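CCHC-type domain-containing protein (Trypanosoma brucei brucei, PDB 7C47) probably acts as a metal-dependent 3'-5' RNA exonuclease of the RNase D type, with zinc knuckles that bind nucleotides. Local coordinates at residues S37-I42 with G190-I195; E95-F100 with G120-Q125; S137-S142 with V243-L248. One frame throughout, in Å; residues are numbered along the deposited sequence.

Contact 1 (S37-I42 with G190-I195). With MN (manganese (II) ion), chain F; MN (manganese (II) ion), chain G.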
loop_
_atom_site.group_PDB
_atom_site.type_symbol
_atom_site.label_atom_id
_atom_site.label_comp_id
_atom_site.label_asym_id
_atom_site.label_seq_id
_atom_site.Cartn_x
_atom_site.Cartn_y
_atom_site.Cartn_z
ATOM N N SER A 37 -1.635 -15.229 -1.087
ATOM C CA SER A 37 -1.689 -13.826 -0.665
ATOM C C SER A 37 -3.131 -13.328 -0.591
ATOM O O SER A 37 -3.937 -13.657 -1.452
ATOM C CB SER A 37 -0.906 -12.951 -1.646
ATOM O OG SER A 37 0.451 -13.342 -1.712
ATOM N N ILE A 38 -3.440 -12.526 0.432
ATOM C CA ILE A 38 -4.763 -11.911 0.592
ATOM C C ILE A 38 -4.603 -10.414 0.857
ATOM O O ILE A 38 -4.031 -10.028 1.872
ATOM C CB ILE A 38 -5.555 -12.539 1.766
ATOM C CG1 ILE A 38 -5.705 -14.053 1.575
ATOM C CG2 ILE A 38 -6.922 -11.871 1.904
ATOM C CD1 ILE A 38 -6.239 -14.784 2.789
ATOM N N ALA A 39 -5.107 -9.579 -0.050
ATOM C CA ALA A 39 -5.157 -8.130 0.169
ATOM C C ALA A 39 -6.277 -7.814 1.148
ATOM O O ALA A 39 -7.376 -8.341 1.005
ATOM C CB ALA A 39 -5.372 -7.390 -1.143
ATOM N N LEU A 40 -5.991 -6.969 2.141
ATOM C CA LEU A 40 -6.964 -6.634 3.186
ATOM C C LEU A 40 -7.111 -5.134 3.363
ATOM O O LEU A 40 -6.163 -4.385 3.149
ATOM C CB LEU A 40 -6.583 -7.286 4.521
ATOM C CG LEU A 40 -6.759 -8.809 4.617
ATOM C CD1 LEU A 40 -6.191 -9.348 5.924
ATOM C CD2 LEU A 40 -8.219 -9.210 4.480
ATOM N N ASP A 41 -8.319 -4.715 3.733
ATOM C CA ASP A 41 -8.631 -3.318 4.050
ATOM C C ASP A 41 -9.869 -3.282 4.963
ATOM O O ASP A 41 -10.535 -4.303 5.149
ATOM C CB ASP A 41 -8.861 -2.511 2.754
ATOM C CG ASP A 41 -8.802 -0.989 2.963
ATOM O OD1 ASP A 41 -8.277 -0.518 3.997
ATOM O OD2 ASP A 41 -9.287 -0.248 2.082
ATOM N N ILE A 42 -10.147 -2.120 5.553
ATOM C CA ILE A 42 -11.287 -1.920 6.450
ATOM C C ILE A 42 -12.028 -0.630 6.066
ATOM O O ILE A 42 -11.404 0.348 5.663
ATOM C CB ILE A 42 -10.797 -1.847 7.925
ATOM C CG1 ILE A 42 -10.227 -3.204 8.370
ATOM C CG2 ILE A 42 -11.914 -1.423 8.867
ATOM C CD1 ILE A 42 -9.498 -3.176 9.698
ATOM N N GLY A 190 -12.480 -0.921 -3.929
ATOM C CA GLY A 190 -11.414 -0.393 -4.778
ATOM C C GLY A 190 -9.991 -0.639 -4.308
ATOM O O GLY A 190 -9.153 -1.109 -5.085
ATOM N N ASP A 191 -9.708 -0.329 -3.044
ATOM C CA ASP A 191 -8.330 -0.398 -2.540
ATOM C C ASP A 191 -7.731 -1.813 -2.499
ATOM O O ASP A 191 -6.551 -1.981 -2.799
ATOM C CB ASP A 191 -8.200 0.300 -1.176
ATOM C CG ASP A 191 -8.253 1.821 -1.280
ATOM O OD1 ASP A 191 -7.917 2.390 -2.345
ATOM O OD2 ASP A 191 -8.623 2.456 -0.272
ATOM N N VAL A 192 -8.529 -2.823 -2.152
ATOM C CA VAL A 192 -8.023 -4.212 -2.133
ATOM C C VAL A 192 -7.661 -4.755 -3.517
ATOM O O VAL A 192 -6.759 -5.588 -3.627
ATOM C CB VAL A 192 -8.952 -5.209 -1.385
ATOM C CG1 VAL A 192 -8.885 -4.960 0.118
ATOM C CG2 VAL A 192 -10.387 -5.159 -1.894
ATOM N N ARG A 193 -8.350 -4.290 -4.560
ATOM C CA ARG A 193 -7.939 -4.566 -5.950
ATOM C C ARG A 193 -6.556 -3.970 -6.241
ATOM O O ARG A 193 -5.675 -4.648 -6.773
ATOM C CB ARG A 193 -8.943 -3.993 -6.958
ATOM C CG ARG A 193 -10.317 -4.644 -6.947
ATOM C CD ARG A 193 -11.072 -4.343 -8.237
ATOM N NE ARG A 193 -12.511 -4.594 -8.128
ATOM C CZ ARG A 193 -13.444 -3.685 -7.827
ATOM N NH1 ARG A 193 -13.136 -2.406 -7.583
ATOM N NH2 ARG A 193 -14.719 -4.062 -7.771
ATOM N N HIS A 194 -6.380 -2.704 -5.875
ATOM C CA HIS A 194 -5.109 -2.001 -6.072
ATOM C C HIS A 194 -3.953 -2.648 -5.293
ATOM O O HIS A 194 -2.847 -2.767 -5.818
ATOM C CB HIS A 194 -5.241 -0.519 -5.695
ATOM C CG HIS A 194 -6.202 0.245 -6.559
ATOM N ND1 HIS A 194 -7.146 1.108 -6.042
ATOM C CD2 HIS A 194 -6.368 0.269 -7.904
ATOM C CE1 HIS A 194 -7.844 1.637 -7.032
ATOM N NE2 HIS A 194 -7.393 1.144 -8.171
ATOM N N ILE A 195 -4.224 -3.079 -4.058
ATOM C CA ILE A 195 -3.214 -3.727 -3.209
ATOM C C ILE A 195 -2.710 -5.036 -3.828
ATOM O O ILE A 195 -1.499 -5.248 -3.909
ATOM C CB ILE A 195 -3.742 -3.981 -1.768
ATOM C CG1 ILE A 195 -3.921 -2.654 -1.021
ATOM C CG2 ILE A 195 -2.796 -4.884 -0.974
ATOM C CD1 ILE A 195 -4.884 -2.720 0.147
HETATM MN MN MN F . -10.119 1.843 2.035
HETATM MN MN MN G . -6.621 0.665 5.071
HETATM O O HOH W 1 -10.437 -2.005 -0.406
#
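Asp41 and Asp191 meet beside a pair of manganese ions, a worked example of how a DEDD-type exonuclease joins strand to helix at its metal centre. The carboxylate of Asp41 bridges the metals: its OD2 lies 2.2 Å from the manganese of chain F, and its OD1 is 2.3 Å from that of chain G. Asp106 and Glu43 lie close to Asp41 and complete the acidic cluster. OD2 of Asp41 also packs against Asp191 CB at 3.5 Å, and the two carboxylate planes are turned 46° apart. Asp191 OD2 stays 2.8 Å from the chain F manganese, long for a coordination bond; this residue is nonetheless a known metal ligand of the protein. With CG anti to the backbone N (chi1 -164°), the Asp41 carboxylate is swung to the ions, and a weak bond from Ile42 N to OD1 helps fix its rotation. From the helix side, a water accepts from Val192 N at 2.7 Å and donates to Asp41 OD2, tying metal ligand and helix together indirectly.

Behind this layer small and branched side chains pack against each other and against backbone. Val192 CG1 presses on Asp41 CB at 3.6 Å, beneath the carboxylate. Ala39, small enough to let the helix come close, sets its CB 3.4 Å from Val192 O and also touches Ile195 CG2. Segment 190-195, part of helix 182-202, packs on the mixed sheet at strand 37-44; the two short segments run at 148°, closer to antiparallel than to perpendicular, and the strand is itself flanked by strands 57-64 and 97-100.

Contact 2 (E95-F100 with G120-Q125). With C5P (cytidine-5'-monophosphate), chain D.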
loop_
_atom_site.group_PDB
_atom_site.type_symbol
_atom_site.label_atom_id
_atom_site.label_comp_id
_atom_site.label_asym_id
_atom_site.label_seq_id
_atom_site.Cartn_x
_atom_site.Cartn_y
_atom_site.Cartn_z
ATOM N N GLU A 95 1.706 -18.690 6.847
ATOM C CA GLU A 95 1.965 -19.208 5.495
ATOM C C GLU A 95 1.144 -18.502 4.407
ATOM O O GLU A 95 1.484 -18.605 3.232
ATOM C CB GLU A 95 1.717 -20.725 5.416
ATOM C CG GLU A 95 2.437 -21.585 6.458
ATOM C CD GLU A 95 3.941 -21.351 6.527
ATOM O OE1 GLU A 95 4.562 -21.046 5.480
ATOM O OE2 GLU A 95 4.509 -21.485 7.637
ATOM N N ILE A 96 0.068 -17.811 4.793
ATOM C CA ILE A 96 -0.724 -16.989 3.876
ATOM C C ILE A 96 -0.386 -15.520 4.145
ATOM O O ILE A 96 -0.598 -15.023 5.253
ATOM C CB ILE A 96 -2.241 -17.226 4.055
ATOM C CG1 ILE A 96 -2.571 -18.722 3.915
ATOM C CG2 ILE A 96 -3.039 -16.410 3.042
ATOM C CD1 ILE A 96 -4.003 -19.089 4.258
ATOM N N ARG A 97 0.135 -14.836 3.126
ATOM C CA ARG A 97 0.559 -13.445 3.251
ATOM C C ARG A 97 -0.652 -12.507 3.253
ATOM O O ARG A 97 -1.512 -12.613 2.378
ATOM C CB ARG A 97 1.507 -13.073 2.110
ATOM C CG ARG A 97 2.031 -11.648 2.173
ATOM C CD ARG A 97 2.965 -11.327 1.022
ATOM N NE ARG A 97 4.194 -12.121 1.068
ATOM C CZ ARG A 97 4.649 -12.935 0.110
ATOM N NH1 ARG A 97 4.000 -13.107 -1.043
ATOM N NH2 ARG A 97 5.790 -13.589 0.309
ATOM N N LYS A 98 -0.710 -11.599 4.231
ATOM C CA LYS A 98 -1.770 -10.587 4.303
ATOM C C LYS A 98 -1.212 -9.259 3.822
ATOM O O LYS A 98 -0.322 -8.702 4.460
ATOM C CB LYS A 98 -2.319 -10.423 5.727
ATOM C CG LYS A 98 -2.441 -11.697 6.539
ATOM C CD LYS A 98 -3.214 -12.787 5.825
ATOM C CE LYS A 98 -3.408 -14.002 6.714
ATOM N NZ LYS A 98 -2.213 -14.432 7.494
ATOM N N LEU A 99 -1.740 -8.750 2.714
ATOM C CA LEU A 99 -1.244 -7.519 2.110
ATOM C C LEU A 99 -2.062 -6.323 2.588
ATOM O O LEU A 99 -3.291 -6.371 2.570
ATOM C CB LEU A 99 -1.297 -7.605 0.586
ATOM C CG LEU A 99 -0.594 -8.799 -0.068
ATOM C CD1 LEU A 99 -1.193 -9.074 -1.443
ATOM C CD2 LEU A 99 0.905 -8.560 -0.167
ATOM N N PHE A 100 -1.373 -5.271 2.966
ATOM C CA PHE A 100 -1.960 -4.027 3.394
ATOM C C PHE A 100 -1.280 -2.831 2.741
ATOM O O PHE A 100 -0.199 -2.919 2.304
ATOM C CB PHE A 100 -1.764 -3.817 4.891
ATOM C CG PHE A 100 -2.598 -4.649 5.761
ATOM C CD1 PHE A 100 -2.192 -5.892 6.120
ATOM C CD2 PHE A 100 -3.741 -4.157 6.303
ATOM C CE1 PHE A 100 -2.941 -6.659 6.956
ATOM C CE2 PHE A 100 -4.500 -4.919 7.143
ATOM C CZ PHE A 100 -4.098 -6.179 7.465
ATOM N N GLY A 120 1.989 -12.925 9.198
ATOM C CA GLY A 120 2.392 -12.938 7.787
ATOM C C GLY A 120 1.987 -11.677 7.038
ATOM O O GLY A 120 1.607 -11.736 5.872
ATOM N N VAL A 121 2.101 -10.529 7.700
ATOM C CA VAL A 121 1.659 -9.257 7.138
ATOM C C VAL A 121 2.759 -8.679 6.244
ATOM O O VAL A 121 3.944 -8.801 6.554
ATOM C CB VAL A 121 1.278 -8.251 8.255
ATOM C CG1 VAL A 121 0.704 -6.967 7.674
ATOM C CG2 VAL A 121 0.256 -8.865 9.198
ATOM N N LEU A 122 2.354 -8.083 5.121
ATOM C CA LEU A 122 3.248 -7.287 4.278
ATOM C C LEU A 122 2.572 -5.966 3.929
ATOM O O LEU A 122 1.490 -5.963 3.347
ATOM C CB LEU A 122 3.618 -8.037 2.995
ATOM C CG LEU A 122 4.643 -7.338 2.089
ATOM C CD1 LEU A 122 5.975 -7.151 2.803
ATOM C CD2 LEU A 122 4.839 -8.109 0.796
ATOM N N ASP A 123 3.222 -4.857 4.282
ATOM C CA ASP A 123 2.680 -3.515 4.098
ATOM C C ASP A 123 3.331 -2.886 2.858
ATOM O O ASP A 123 4.509 -2.504 2.886
ATOM C CB ASP A 123 2.956 -2.681 5.352
ATOM C CG ASP A 123 2.222 -1.347 5.364
ATOM O OD1 ASP A 123 2.026 -0.724 4.299
ATOM O OD2 ASP A 123 1.838 -0.911 6.470
ATOM N N LEU A 124 2.552 -2.767 1.785
ATOM C CA LEU A 124 3.076 -2.303 0.499
ATOM C C LEU A 124 3.436 -0.821 0.479
ATOM O O LEU A 124 4.273 -0.415 -0.317
ATOM C CB LEU A 124 2.104 -2.636 -0.639
ATOM C CG LEU A 124 1.788 -4.130 -0.816
ATOM C CD1 LEU A 124 0.821 -4.327 -1.968
ATOM C CD2 LEU A 124 3.044 -4.966 -1.028
ATOM N N GLN A 125 2.816 -0.016 1.338
ATOM C CA GLN A 125 3.229 1.376 1.492
ATOM C C GLN A 125 4.650 1.421 2.046
ATOM O O GLN A 125 5.496 2.143 1.526
ATOM C CB GLN A 125 2.290 2.148 2.415
ATOM C CG GLN A 125 2.545 3.647 2.400
ATOM C CD GLN A 125 1.711 4.404 3.414
ATOM O OE1 GLN A 125 1.661 4.043 4.587
ATOM N NE2 GLN A 125 1.068 5.473 2.969
HETATM O O3P C5P D . -0.246 12.531 0.641
HETATM P P C5P D . 0.532 12.707 1.895
HETATM O O1P C5P D . -0.078 13.812 2.678
HETATM O O2P C5P D . 1.975 12.779 1.535
HETATM O "O5'" C5P D . 0.258 11.354 2.690
HETATM C "C5'" C5P D . 1.057 10.182 2.452
HETATM C "C4'" C5P D . 0.591 9.021 3.301
HETATM O "O4'" C5P D . 0.984 9.241 4.681
HETATM C "C3'" C5P D . -0.909 8.765 3.348
HETATM O "O3'" C5P D . -1.332 7.947 2.264
HETATM C "C2'" C5P D . -1.083 8.053 4.687
HETATM O "O2'" C5P D . -0.896 6.651 4.637
HETATM C "C1'" C5P D . -0.016 8.736 5.549
HETATM N N1 C5P D . -0.538 9.845 6.374
HETATM C C2 C5P D . -1.320 9.537 7.495
HETATM N N3 C5P D . -1.808 10.545 8.258
HETATM C C4 C5P D . -1.544 11.814 7.936
HETATM C C5 C5P D . -0.747 12.155 6.803
HETATM C C6 C5P D . -0.272 11.149 6.055
HETATM O O2 C5P D . -1.548 8.348 7.761
HETATM N N4 C5P D . -2.040 12.776 8.718
#
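Arg97 and Leu122 lie side by side and point the same way across two parallel strands of a beta-alpha-beta unit. The arginine's CG is anti to its amide nitrogen (chi1 -179°), which carries CD along the leucine to 3.7 Å from Leu122 CD2; a bend at chi3 then turns the guanidinium to a salt bridge with Glu216. Leu99 shares that face, its CD2 4.1 Å from Leu122 CD2. On the other face Phe100 and Val121 are set at a slant, ring atom CD1 reaching CG1 of the valine at 3.5 Å.

Between the faces runs a regular ladder: Lys98 N to Gly120 O, Leu122 N to Lys98 O, Phe100 N to Leu122 O and Leu124 N to Phe100 O. The last leads into helix 124-136, whose N-cap is Asp123; its capping bond to Gln125 N is weak, and Cys103 N and Asp102 N hold the carboxylate. At the second residue of the helix, Gln125 NE2 donates to cytidine monophosphate O2' at 2.8 Å (163°), while its OE1 accepts from Arg141.

Lys98 curls back to give NZ to Ile96 O at 2.8 Å, with Leu91, Asp93 and Glu119 carbonyls as further acceptors. Such a nest of carbonyls would probably stabilise a charged ammonium in a buried residue.

Contact 3 (S137-S142 with V243-L248). With C5P (cytidine-5'-monophosphate), chain D.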
loop_
_atom_site.group_PDB
_atom_site.type_symbol
_atom_site.label_atom_id
_atom_site.label_comp_id
_atom_site.label_asym_id
_atom_site.label_seq_id
_atom_site.Cartn_x
_atom_site.Cartn_y
_atom_site.Cartn_z
ATOM N N SER A 137 17.614 7.587 0.467
ATOM C CA SER A 137 17.495 7.980 1.887
ATOM C C SER A 137 16.214 8.775 2.212
ATOM O O SER A 137 16.214 9.623 3.101
ATOM C CB SER A 137 18.733 8.763 2.351
ATOM O OG SER A 137 19.920 8.029 2.144
ATOM N N VAL A 138 15.131 8.478 1.492
ATOM C CA VAL A 138 13.836 9.122 1.683
ATOM C C VAL A 138 12.990 8.172 2.535
ATOM O O VAL A 138 12.846 6.995 2.185
ATOM C CB VAL A 138 13.164 9.405 0.315
ATOM C CG1 VAL A 138 11.704 9.818 0.469
ATOM C CG2 VAL A 138 13.934 10.484 -0.431
ATOM N N ASN A 139 12.438 8.681 3.641
ATOM C CA ASN A 139 11.571 7.883 4.533
ATOM C C ASN A 139 10.089 8.293 4.507
ATOM O O ASN A 139 9.326 7.898 5.385
ATOM C CB ASN A 139 12.115 7.897 5.975
ATOM C CG ASN A 139 11.845 9.206 6.711
ATOM O OD1 ASN A 139 11.863 10.281 6.116
ATOM N ND2 ASN A 139 11.607 9.116 8.016
ATOM N N ARG A 140 9.682 9.058 3.496
ATOM C CA ARG A 140 8.296 9.497 3.368
ATOM C C ARG A 140 7.392 8.360 2.898
ATOM O O ARG A 140 7.803 7.513 2.104
ATOM C CB ARG A 140 8.171 10.695 2.412
ATOM C CG ARG A 140 8.756 11.988 2.974
ATOM C CD ARG A 140 8.424 13.212 2.122
ATOM N NE ARG A 140 9.086 13.202 0.809
ATOM C CZ ARG A 140 10.383 13.453 0.587
ATOM N NH1 ARG A 140 11.228 13.735 1.583
ATOM N NH2 ARG A 140 10.852 13.411 -0.659
ATOM N N ARG A 141 6.171 8.350 3.422
ATOM C CA ARG A 141 5.115 7.466 2.954
ATOM C C ARG A 141 4.399 8.165 1.811
ATOM O O ARG A 141 4.131 9.360 1.895
ATOM C CB ARG A 141 4.120 7.178 4.077
ATOM C CG ARG A 141 4.688 6.390 5.250
ATOM C CD ARG A 141 3.660 6.270 6.365
ATOM N NE ARG A 141 4.134 5.440 7.480
ATOM C CZ ARG A 141 3.938 4.124 7.620
ATOM N NH1 ARG A 141 3.267 3.405 6.715
ATOM N NH2 ARG A 141 4.432 3.511 8.693
ATOM N N SER A 142 4.098 7.423 0.749
ATOM C CA SER A 142 3.364 7.938 -0.399
ATOM C C SER A 142 1.954 7.359 -0.440
ATOM O O SER A 142 1.725 6.222 -0.017
ATOM C CB SER A 142 4.090 7.577 -1.690
ATOM O OG SER A 142 5.350 8.212 -1.753
ATOM N N VAL A 243 8.224 6.862 7.716
ATOM C CA VAL A 243 8.582 5.571 8.296
ATOM C C VAL A 243 9.808 5.752 9.194
ATOM O O VAL A 243 10.785 6.390 8.797
ATOM C CB VAL A 243 8.859 4.540 7.179
ATOM C CG1 VAL A 243 9.486 3.267 7.734
ATOM C CG2 VAL A 243 7.572 4.227 6.425
ATOM N N ASN A 244 9.730 5.184 10.399
ATOM C CA ASN A 244 10.815 5.170 11.391
ATOM C C ASN A 244 12.180 4.864 10.744
ATOM O O ASN A 244 12.368 3.801 10.150
ATOM C CB ASN A 244 10.455 4.142 12.489
ATOM C CG ASN A 244 11.468 4.068 13.619
ATOM O OD1 ASN A 244 12.668 3.978 13.392
ATOM N ND2 ASN A 244 10.974 4.048 14.849
ATOM N N ARG A 245 13.113 5.809 10.856
ATOM C CA ARG A 245 14.451 5.688 10.250
ATOM C C ARG A 245 15.305 4.584 10.871
ATOM O O ARG A 245 16.014 3.878 10.155
ATOM C CB ARG A 245 15.223 7.011 10.348
ATOM C CG ARG A 245 14.687 8.116 9.457
ATOM C CD ARG A 245 15.343 9.457 9.771
ATOM N NE ARG A 245 14.652 10.550 9.086
ATOM C CZ ARG A 245 14.849 10.925 7.821
ATOM N NH1 ARG A 245 15.754 10.324 7.048
ATOM N NH2 ARG A 245 14.135 11.930 7.322
ATOM N N ALA A 246 15.261 4.463 12.196
ATOM C CA ALA A 246 16.011 3.417 12.908
ATOM C C ALA A 246 15.552 2.025 12.483
ATOM O O ALA A 246 16.370 1.118 12.342
ATOM C CB ALA A 246 15.873 3.581 14.416
ATOM N N TRP A 247 14.243 1.880 12.271
ATOM C CA TRP A 247 13.664 0.650 11.737
ATOM C C TRP A 247 14.131 0.400 10.293
ATOM O O TRP A 247 14.481 -0.731 9.951
ATOM C CB TRP A 247 12.131 0.689 11.834
ATOM C CG TRP A 247 11.578 0.567 13.242
ATOM C CD1 TRP A 247 12.279 0.628 14.410
ATOM C CD2 TRP A 247 10.202 0.379 13.617
ATOM N NE1 TRP A 247 11.436 0.478 15.483
ATOM C CE2 TRP A 247 10.156 0.327 15.027
ATOM C CE3 TRP A 247 9.008 0.243 12.899
ATOM C CZ2 TRP A 247 8.964 0.142 15.735
ATOM C CZ3 TRP A 247 7.819 0.058 13.602
ATOM C CH2 TRP A 247 7.810 0.006 15.008
ATOM N N LEU A 248 14.155 1.444 9.463
ATOM C CA LEU A 248 14.725 1.343 8.105
ATOM C C LEU A 248 16.213 0.961 8.120
ATOM O O LEU A 248 16.631 0.067 7.382
ATOM C CB LEU A 248 14.520 2.641 7.306
ATOM C CG LEU A 248 13.086 2.926 6.846
ATOM C CD1 LEU A 248 12.922 4.372 6.400
ATOM C CD2 LEU A 248 12.651 1.971 5.742
HETATM O O3P C5P D . -0.246 12.531 0.641
HETATM P P C5P D . 0.532 12.707 1.895
HETATM O O1P C5P D . -0.078 13.812 2.678
HETATM O O2P C5P D . 1.975 12.779 1.535
HETATM O "O5'" C5P D . 0.258 11.354 2.690
HETATM C "C5'" C5P D . 1.057 10.182 2.452
HETATM C "C4'" C5P D . 0.591 9.021 3.301
HETATM O "O4'" C5P D . 0.984 9.241 4.681
HETATM C "C3'" C5P D . -0.909 8.765 3.348
HETATM O "O3'" C5P D . -1.332 7.947 2.264
HETATM C "C2'" C5P D . -1.083 8.053 4.687
HETATM O "O2'" C5P D . -0.896 6.651 4.637
HETATM C "C1'" C5P D . -0.016 8.736 5.549
HETATM N N1 C5P D . -0.538 9.845 6.374
HETATM C C2 C5P D . -1.320 9.537 7.495
HETATM N N3 C5P D . -1.808 10.545 8.258
HETATM C C4 C5P D . -1.544 11.814 7.936
HETATM C C5 C5P D . -0.747 12.155 6.803
HETATM C C6 C5P D . -0.272 11.149 6.055
HETATM O O2 C5P D . -1.548 8.348 7.761
HETATM N N4 C5P D . -2.040 12.776 8.718
#
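Asn139 turns its CG between its own backbone N and carbonyl carbon (chi1 76°), and this brings the amide ND2 to the carbonyl of Val243, while Arg245 reaches out along an extended chain to meet the same amide. The motif is the N-cap of helix 245-251, formed by Asn244, whose OD1 accepts from Trp247 N; Val243, just before it, bonds to the loop that follows helix 124-136.

Two bonds make that pairing. Val243 N donates to Asn139 O at 2.8 Å, and Asn139 ND2 donates to Val243 O at 3.0 Å, so one asparagine grips both polar backbone atoms of the valine; ND2 has Glu242 as a second partner. The amide and the Arg245 guanidinium have their planes 37° apart. Asn139 OD1 sits 3.0 Å above one face of the guanidinium, toward the rim, where the angle is poor for a hydrogen bond to NH2. Leu248 CD1 touches Asn139 CB at 3.6 Å, on the side away from the amide.

Val243 CG2 sits 3.7 Å above the plane of the Arg141 guanidinium, toward its rim. Gln125, Asp237 and the Glu242 carbonyl fix the rotation of that group, leaving one face to the valine. At the nucleotide end, the Arg141 carbonyl O comes within 3.2 Å of C5' of cytidine monophosphate.

In the fold
The three contacts trace a path from the metal centre outward. Contacts 1 and 2, with centres about 10 Å apart, share the sheet: Ile38 N lies 2.7 Å from Arg97 O, and Ile195 of the helix packs on Leu99 and Leu124. Contact 2 is nested within the loop that contact 1 closes. Contacts 2 and 3, about 18 Å between centres, meet through Gln125, whose OE1 is 2.7 Å from Arg141 NH1; both also border the same cytidine monophosphate. Contact 3 does not touch contact 1, their nearest atoms being about 11 Å apart, yet Asp191 of contact 1 has its side chain only about 9 Å from the nucleotide.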